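Local coordinates for fucolectin-related protein (Streptococcus pneumoniae, PDB 2WMF), which probably hydrolyses glycosidic bonds in host blood group carbohydrate antigens through its family 98 glycoside hydrolase catalytic module, at residues Trp187-Phe197 and Val376-Glu384. Sequence-based numbering, arbitrary orientation.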
ATOM      1  N   TRP A 187       8.261   0.104 -15.737  1.00  8.48           N
ATOM      2  CA  TRP A 187       6.995  -0.513 -16.088  1.00  8.11           C
ATOM      3  C   TRP A 187       6.676  -0.323 -17.575  1.00  8.47           C
ATOM      4  O   TRP A 187       6.053  -1.224 -18.211  1.00  8.69           O
ATOM      5  CB  TRP A 187       5.851  -0.010 -15.177  1.00  7.67           C
ATOM      6  CG  TRP A 187       5.847  -0.654 -13.843  1.00  7.91           C
ATOM      7  CD1 TRP A 187       5.979  -0.042 -12.639  1.00  8.06           C
ATOM      8  CD2 TRP A 187       5.636  -2.049 -13.549  1.00  8.38           C
ATOM      9  NE1 TRP A 187       5.903  -0.958 -11.619  1.00  8.47           N
ATOM     10  CE2 TRP A 187       5.709  -2.202 -12.150  1.00  8.44           C
ATOM     11  CE3 TRP A 187       5.423  -3.187 -14.335  1.00  8.49           C
ATOM     12  CZ2 TRP A 187       5.546  -3.448 -11.508  1.00  8.37           C
ATOM     13  CZ3 TRP A 187       5.315  -4.428 -13.710  1.00  7.96           C
ATOM     14  CH2 TRP A 187       5.356  -4.549 -12.308  1.00  8.60           C
ATOM     15  N   GLU A 188       7.056   0.811 -18.145  1.00  7.66           N
ATOM     16  CA  GLU A 188       6.887   1.006 -19.594  1.00  8.04           C
ATOM     17  C   GLU A 188       7.648  -0.111 -20.349  1.00  8.15           C
ATOM     18  O   GLU A 188       7.162  -0.718 -21.324  1.00  7.89           O
ATOM     19  CB  GLU A 188       7.373   2.397 -20.015  1.00  7.51           C
ATOM     20  CG  GLU A 188       6.461   3.504 -19.645  1.00  8.25           C
ATOM     21  CD  GLU A 188       7.058   4.897 -19.762  1.00  8.80           C
ATOM     22  OE1 GLU A 188       8.221   5.052 -20.272  1.00 10.47           O
ATOM     23  OE2 GLU A 188       6.328   5.848 -19.389  1.00  8.87           O
ATOM     24  N   THR A 189       8.835  -0.420 -19.859  1.00  8.02           N
ATOM     25  CA  THR A 189       9.707  -1.381 -20.515  1.00  8.52           C
ATOM     26  C   THR A 189       9.167  -2.793 -20.393  1.00  8.95           C
ATOM     27  O   THR A 189       9.142  -3.562 -21.382  1.00 10.22           O
ATOM     28  CB  THR A 189      11.167  -1.251 -19.952  1.00  7.79           C
ATOM     29  OG1 THR A 189      11.661   0.054 -20.260  1.00  9.26           O
ATOM     30  CG2 THR A 189      12.085  -2.246 -20.600  1.00  8.95           C
ATOM     31  N   ILE A 190       8.662  -3.124 -19.213  1.00  8.52           N
ATOM     32  CA  ILE A 190       8.108  -4.484 -19.004  1.00  9.68           C
ATOM     33  C   ILE A 190       6.969  -4.777 -19.978  1.00  9.61           C
ATOM     34  O   ILE A 190       6.957  -5.837 -20.595  1.00  9.71           O
ATOM     35  CB  ILE A 190       7.633  -4.704 -17.525  1.00 10.98           C
ATOM     36  CG1 ILE A 190       8.846  -4.569 -16.590  1.00 12.03           C
ATOM     37  CG2 ILE A 190       6.846  -6.004 -17.340  1.00 12.61           C
ATOM     38  CD1 ILE A 190      10.028  -5.332 -16.953  1.00 11.64           C
ATOM     39  N   MET A 191       6.012  -3.870 -20.089  1.00  9.79           N
ATOM     40  CA  MET A 191       4.826  -4.125 -20.915  1.00  9.08           C
ATOM     41  C   MET A 191       5.064  -3.906 -22.422  1.00  9.26           C
ATOM     42  O   MET A 191       4.253  -4.309 -23.252  1.00  9.99           O
ATOM     43  CB  MET A 191       3.586  -3.401 -20.364  1.00 10.05           C
ATOM     44  CG  MET A 191       2.231  -3.994 -20.759  1.00 10.13           C
ATOM     45  SD  MET A 191       2.002  -5.701 -20.215  1.00 10.98           S
ATOM     46  CE  MET A 191       1.581  -5.497 -18.455  1.00 12.61           C
ATOM     47  N   ASN A 192       6.172  -3.259 -22.800  1.00  9.55           N
ATOM     48  CA  ASN A 192       6.647  -3.293 -24.202  1.00 10.15           C
ATOM     49  C   ASN A 192       7.241  -4.644 -24.620  1.00 10.46           C
ATOM     50  O   ASN A 192       7.367  -4.907 -25.820  1.00 11.09           O
ATOM     51  CB  ASN A 192       7.689  -2.152 -24.466  1.00 10.64           C
ATOM     52  CG  ASN A 192       7.051  -0.781 -24.719  1.00 10.30           C
ATOM     53  OD1 ASN A 192       7.610   0.263 -24.303  1.00 12.37           O
ATOM     54  ND2 ASN A 192       5.906  -0.761 -25.380  1.00  7.51           N
ATOM     55  N   ASP A 193       7.590  -5.499 -23.658  1.00  9.89           N
ATOM     56  CA  ASP A 193       8.086  -6.845 -23.995  1.00 10.57           C
ATOM     57  C   ASP A 193       6.982  -7.662 -24.663  1.00 11.10           C
ATOM     58  O   ASP A 193       5.907  -7.817 -24.092  1.00 11.25           O
ATOM     59  CB  ASP A 193       8.605  -7.604 -22.773  1.00 11.30           C
ATOM     60  CG  ASP A 193       9.156  -8.966 -23.148  1.00 11.28           C
ATOM     61  OD1 ASP A 193      10.330  -9.019 -23.585  1.00 14.23           O
ATOM     62  OD2 ASP A 193       8.430  -9.959 -23.021  1.00 12.97           O
ATOM     63  N   PRO A 194       7.226  -8.188 -25.890  1.00 11.03           N
ATOM     64  CA  PRO A 194       6.125  -8.872 -26.547  1.00 11.23           C
ATOM     65  C   PRO A 194       5.672 -10.140 -25.842  1.00 11.16           C
ATOM     66  O   PRO A 194       4.487 -10.426 -25.831  1.00 11.41           O
ATOM     67  CB  PRO A 194       6.684  -9.213 -27.923  1.00 12.15           C
ATOM     68  CG  PRO A 194       8.083  -9.031 -27.857  1.00 12.43           C
ATOM     69  CD  PRO A 194       8.392  -8.076 -26.751  1.00 11.86           C
ATOM     70  N   THR A 195       6.598 -10.844 -25.212  1.00 11.52           N
ATOM     71  CA  THR A 195       6.265 -12.082 -24.497  1.00 12.11           C
ATOM     72  C   THR A 195       5.366 -11.797 -23.293  1.00 11.04           C
ATOM     73  O   THR A 195       4.354 -12.455 -23.073  1.00 11.78           O
ATOM     74  CB  THR A 195       7.527 -12.867 -24.096  1.00 13.28           C
ATOM     75  OG1 THR A 195       8.392 -13.033 -25.245  1.00 15.30           O
ATOM     76  CG2 THR A 195       7.184 -14.301 -23.492  1.00 13.18           C
ATOM     77  N   PHE A 196       5.750 -10.815 -22.489  1.00 10.98           N
ATOM     78  CA  PHE A 196       4.984 -10.477 -21.298  1.00 10.72           C
ATOM     79  C   PHE A 196       3.647  -9.813 -21.634  1.00 10.24           C
ATOM     80  O   PHE A 196       2.635 -10.081 -20.969  1.00 10.99           O
ATOM     81  CB  PHE A 196       5.792  -9.652 -20.291  1.00 11.05           C
ATOM     82  CG  PHE A 196       5.161  -9.653 -18.945  1.00 10.47           C
ATOM     83  CD1 PHE A 196       5.222 -10.795 -18.154  1.00 10.92           C
ATOM     84  CD2 PHE A 196       4.431  -8.566 -18.469  1.00 12.25           C
ATOM     85  CE1 PHE A 196       4.600 -10.854 -16.930  1.00 11.73           C
ATOM     86  CE2 PHE A 196       3.783  -8.637 -17.246  1.00  9.67           C
ATOM     87  CZ  PHE A 196       3.891  -9.756 -16.463  1.00 10.14           C
ATOM     88  N   PHE A 197       3.626  -8.946 -22.647  1.00  9.65           N
ATOM     89  CA  PHE A 197       2.371  -8.329 -23.097  1.00 10.53           C
ATOM     90  C   PHE A 197       1.355  -9.395 -23.543  1.00 11.16           C
ATOM     91  O   PHE A 197       0.171  -9.376 -23.124  1.00 11.21           O
ATOM     92  CB  PHE A 197       2.641  -7.272 -24.157  1.00 11.40           C
ATOM     93  CG  PHE A 197       1.410  -6.588 -24.680  1.00 10.79           C
ATOM     94  CD1 PHE A 197       0.603  -5.818 -23.845  1.00 12.70           C
ATOM     95  CD2 PHE A 197       1.081  -6.648 -26.030  1.00 13.42           C
ATOM     96  CE1 PHE A 197      -0.512  -5.177 -24.338  1.00 13.51           C
ATOM     97  CE2 PHE A 197      -0.028  -5.991 -26.524  1.00 13.08           C
ATOM     98  CZ  PHE A 197      -0.817  -5.251 -25.683  1.00 12.65           C
ATOM     99  N   VAL A 376      -2.557   6.335 -16.417  1.00  7.49           N
ATOM    100  CA  VAL A 376      -1.673   6.347 -17.556  1.00  7.35           C
ATOM    101  C   VAL A 376      -1.863   5.036 -18.284  1.00  7.66           C
ATOM    102  O   VAL A 376      -1.765   3.967 -17.669  1.00  8.47           O
ATOM    103  CB  VAL A 376      -0.178   6.566 -17.164  1.00  7.46           C
ATOM    104  CG1 VAL A 376       0.746   6.225 -18.356  1.00  8.13           C
ATOM    105  CG2 VAL A 376       0.040   7.981 -16.743  1.00  7.77           C
ATOM    106  N   ILE A 377      -2.198   5.136 -19.570  1.00  7.98           N
ATOM    107  CA  ILE A 377      -2.400   3.956 -20.395  1.00  8.24           C
ATOM    108  C   ILE A 377      -1.139   3.717 -21.254  1.00  8.19           C
ATOM    109  O   ILE A 377      -0.617   4.617 -21.899  1.00  9.00           O
ATOM    110  CB  ILE A 377      -3.649   4.101 -21.305  1.00  7.37           C
ATOM    111  CG1 ILE A 377      -4.896   4.560 -20.503  1.00  8.27           C
ATOM    112  CG2 ILE A 377      -3.938   2.735 -22.045  1.00  9.10           C
ATOM    113  CD1 ILE A 377      -5.272   3.611 -19.342  1.00  9.84           C
ATOM    114  N   HIS A 378      -0.693   2.472 -21.277  1.00  8.10           N
ATOM    115  CA  HIS A 378       0.551   2.085 -21.950  1.00  8.89           C
ATOM    116  C   HIS A 378       0.419   2.195 -23.476  1.00  8.99           C
ATOM    117  O   HIS A 378      -0.687   2.050 -24.052  1.00  9.54           O
ATOM    118  CB  HIS A 378       0.875   0.656 -21.536  1.00  9.15           C
ATOM    119  CG  HIS A 378       2.262   0.222 -21.882  1.00  7.85           C
ATOM    120  ND1 HIS A 378       2.585  -0.338 -23.103  1.00  8.75           N
ATOM    121  CD2 HIS A 378       3.393   0.208 -21.135  1.00  9.39           C
ATOM    122  CE1 HIS A 378       3.877  -0.652 -23.098  1.00  9.41           C
ATOM    123  NE2 HIS A 378       4.386  -0.344 -21.902  1.00  9.02           N
ATOM    124  N   GLU A 379       1.541   2.445 -24.149  1.00  8.72           N
ATOM    125  CA  GLU A 379       1.558   2.594 -25.598  1.00  9.39           C
ATOM    126  C   GLU A 379       1.058   1.384 -26.390  1.00  9.55           C
ATOM    127  O   GLU A 379       0.636   1.550 -27.538  1.00 11.28           O
ATOM    128  CB  GLU A 379       2.988   2.930 -26.066  1.00  9.83           C
ATOM    129  CG  GLU A 379       3.983   1.822 -25.892  1.00  9.12           C
ATOM    130  CD  GLU A 379       5.412   2.327 -25.826  1.00  9.39           C
ATOM    131  OE1 GLU A 379       6.063   2.289 -26.903  1.00 11.09           O
ATOM    132  OE2 GLU A 379       5.864   2.734 -24.739  1.00 10.07           O
ATOM    133  N   LYS A 380       1.130   0.200 -25.790  1.00  9.55           N
ATOM    134  CA  LYS A 380       0.736  -1.041 -26.466  1.00 10.05           C
ATOM    135  C   LYS A 380      -0.790  -1.208 -26.554  1.00 10.33           C
ATOM    136  O   LYS A 380      -1.300  -2.067 -27.312  1.00 12.28           O
ATOM    137  CB  LYS A 380       1.391  -2.238 -25.785  1.00  9.64           C
ATOM    138  CG  LYS A 380       2.869  -2.363 -26.076  1.00 10.27           C
ATOM    139  CD  LYS A 380       3.132  -2.836 -27.541  1.00 11.06           C
ATOM    140  CE  LYS A 380       4.604  -2.947 -27.911  1.00 11.76           C
ATOM    141  NZ  LYS A 380       5.296  -1.618 -27.873  1.00  9.86           N
ATOM    142  N   ILE A 381      -1.525  -0.393 -25.795  1.00 10.15           N
ATOM    143  CA  ILE A 381      -2.987  -0.282 -25.908  1.00 10.75           C
ATOM    144  C   ILE A 381      -3.320   0.729 -27.020  1.00 11.73           C
ATOM    145  O   ILE A 381      -2.933   1.896 -26.954  1.00 12.24           O
ATOM    146  CB  ILE A 381      -3.642   0.171 -24.568  1.00  9.53           C
ATOM    147  CG1 ILE A 381      -3.233  -0.751 -23.401  1.00 11.59           C
ATOM    148  CG2 ILE A 381      -5.180   0.226 -24.722  1.00 10.48           C
ATOM    149  CD1 ILE A 381      -3.616  -2.248 -23.557  1.00 12.88           C
ATOM    150  N   ASP A 382      -4.037   0.301 -28.051  1.00 13.81           N
ATOM    151  CA  ASP A 382      -4.460   1.226 -29.111  1.00 14.83           C
ATOM    152  C   ASP A 382      -5.435   2.298 -28.654  1.00 15.63           C
ATOM    153  O   ASP A 382      -6.222   2.103 -27.729  1.00 14.92           O
ATOM    154  CB  ASP A 382      -5.114   0.468 -30.283  1.00 15.78           C
ATOM    155  CG  ASP A 382      -4.200  -0.537 -30.941  1.00 20.69           C
ATOM    156  OD1 ASP A 382      -2.970  -0.597 -30.643  1.00 24.67           O
ATOM    157  OD2 ASP A 382      -4.746  -1.320 -31.752  1.00 25.02           O
ATOM    158  N   LYS A 383      -5.415   3.440 -29.330  1.00 17.63           N
ATOM    159  CA  LYS A 383      -6.301   4.526 -28.964  1.00 18.52           C
ATOM    160  C   LYS A 383      -7.770   4.116 -29.071  1.00 18.84           C
ATOM    161  O   LYS A 383      -8.582   4.488 -28.225  1.00 18.34           O
ATOM    162  CB  LYS A 383      -6.019   5.768 -29.794  1.00 19.92           C
ATOM    163  CG  LYS A 383      -6.433   7.086 -29.086  1.00 20.68           C
ATOM    164  CD  LYS A 383      -5.926   8.319 -29.845  1.00 21.34           C
ATOM    165  CE  LYS A 383      -6.310   9.652 -29.168  1.00 24.33           C
ATOM    166  NZ  LYS A 383      -5.503  10.816 -29.768  1.00 26.61           N
ATOM    167  N   GLU A 384      -8.097   3.318 -30.091  1.00 19.08           N
ATOM    168  CA  GLU A 384      -9.462   2.813 -30.267  1.00 20.03           C
ATOM    169  C   GLU A 384      -9.916   2.013 -29.057  1.00 19.19           C
ATOM    170  O   GLU A 384     -11.084   2.095 -28.632  1.00 18.93           O
ATOM    171  CB  GLU A 384      -9.553   1.909 -31.499  1.00 22.36           C
ATOM    172  CG  GLU A 384     -10.283   2.511 -32.667  1.00 29.11           C
ATOM    173  CD  GLU A 384      -9.469   3.483 -33.544  1.00 36.58           C
ATOM    174  OE1 GLU A 384     -10.129   4.297 -34.261  1.00 41.96           O
ATOM    175  OE2 GLU A 384      -8.207   3.433 -33.568  1.00 41.14           O
TER
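The type I turn H378-I381, which follows the edge strand 376-377, sits against helix 184-192 and the start of helix 194-203, with E188 facing H378 and N192 facing K380 at CA separations of 6.8 and 6.7 Å. H378 makes the hydrogen bond that spans the two segments. Its imidazole extends to helix 184-192 because a chi1 of -167° turns CG away from the H378 backbone N, and there NE2 donates to E188 O at 2.9 Å. This bond is nearly straight (172°), lies in the ring plane and meets a lone pair in the carbonyl plane. E188 O thus serves two donors, since N192 N bonds it within the helix. The second ring nitrogen, ND1, accepts from K380 N at 3.1 Å, a donor tilted from the ring plane, so both ring nitrogens are engaged and the ring's rotation is fixed. M191 CB lies over one face, a CH-pi contact 3.7 Å from the centroid of the H378 ring.

Farther along, the aliphatic base of K380 covers a face of the F197 ring, its CB 3.9 Å from the F197 centroid, while I381 CD1 meets the ring edge at 4.3 Å from F197 CE1. The side chain of N192 fits between H378, E379 and K380. Beyond the contact, E379 forms a salt bridge with R345, and the E188 carboxylate bonds S347 and N341.

The example illustrates how a (beta/alpha)8 barrel can be joined, through the outer helices that follow its fifth strand, 176-180, to the short parallel sheet of strands 337-340, 376-377 and 394-396. Because H378 donates through NE2 while accepting at ND1, the hydrogen bonds are consistent with a neutral imidazole protonated on NE2, a polar link between main chains with M191 CB packed on one face of the ring.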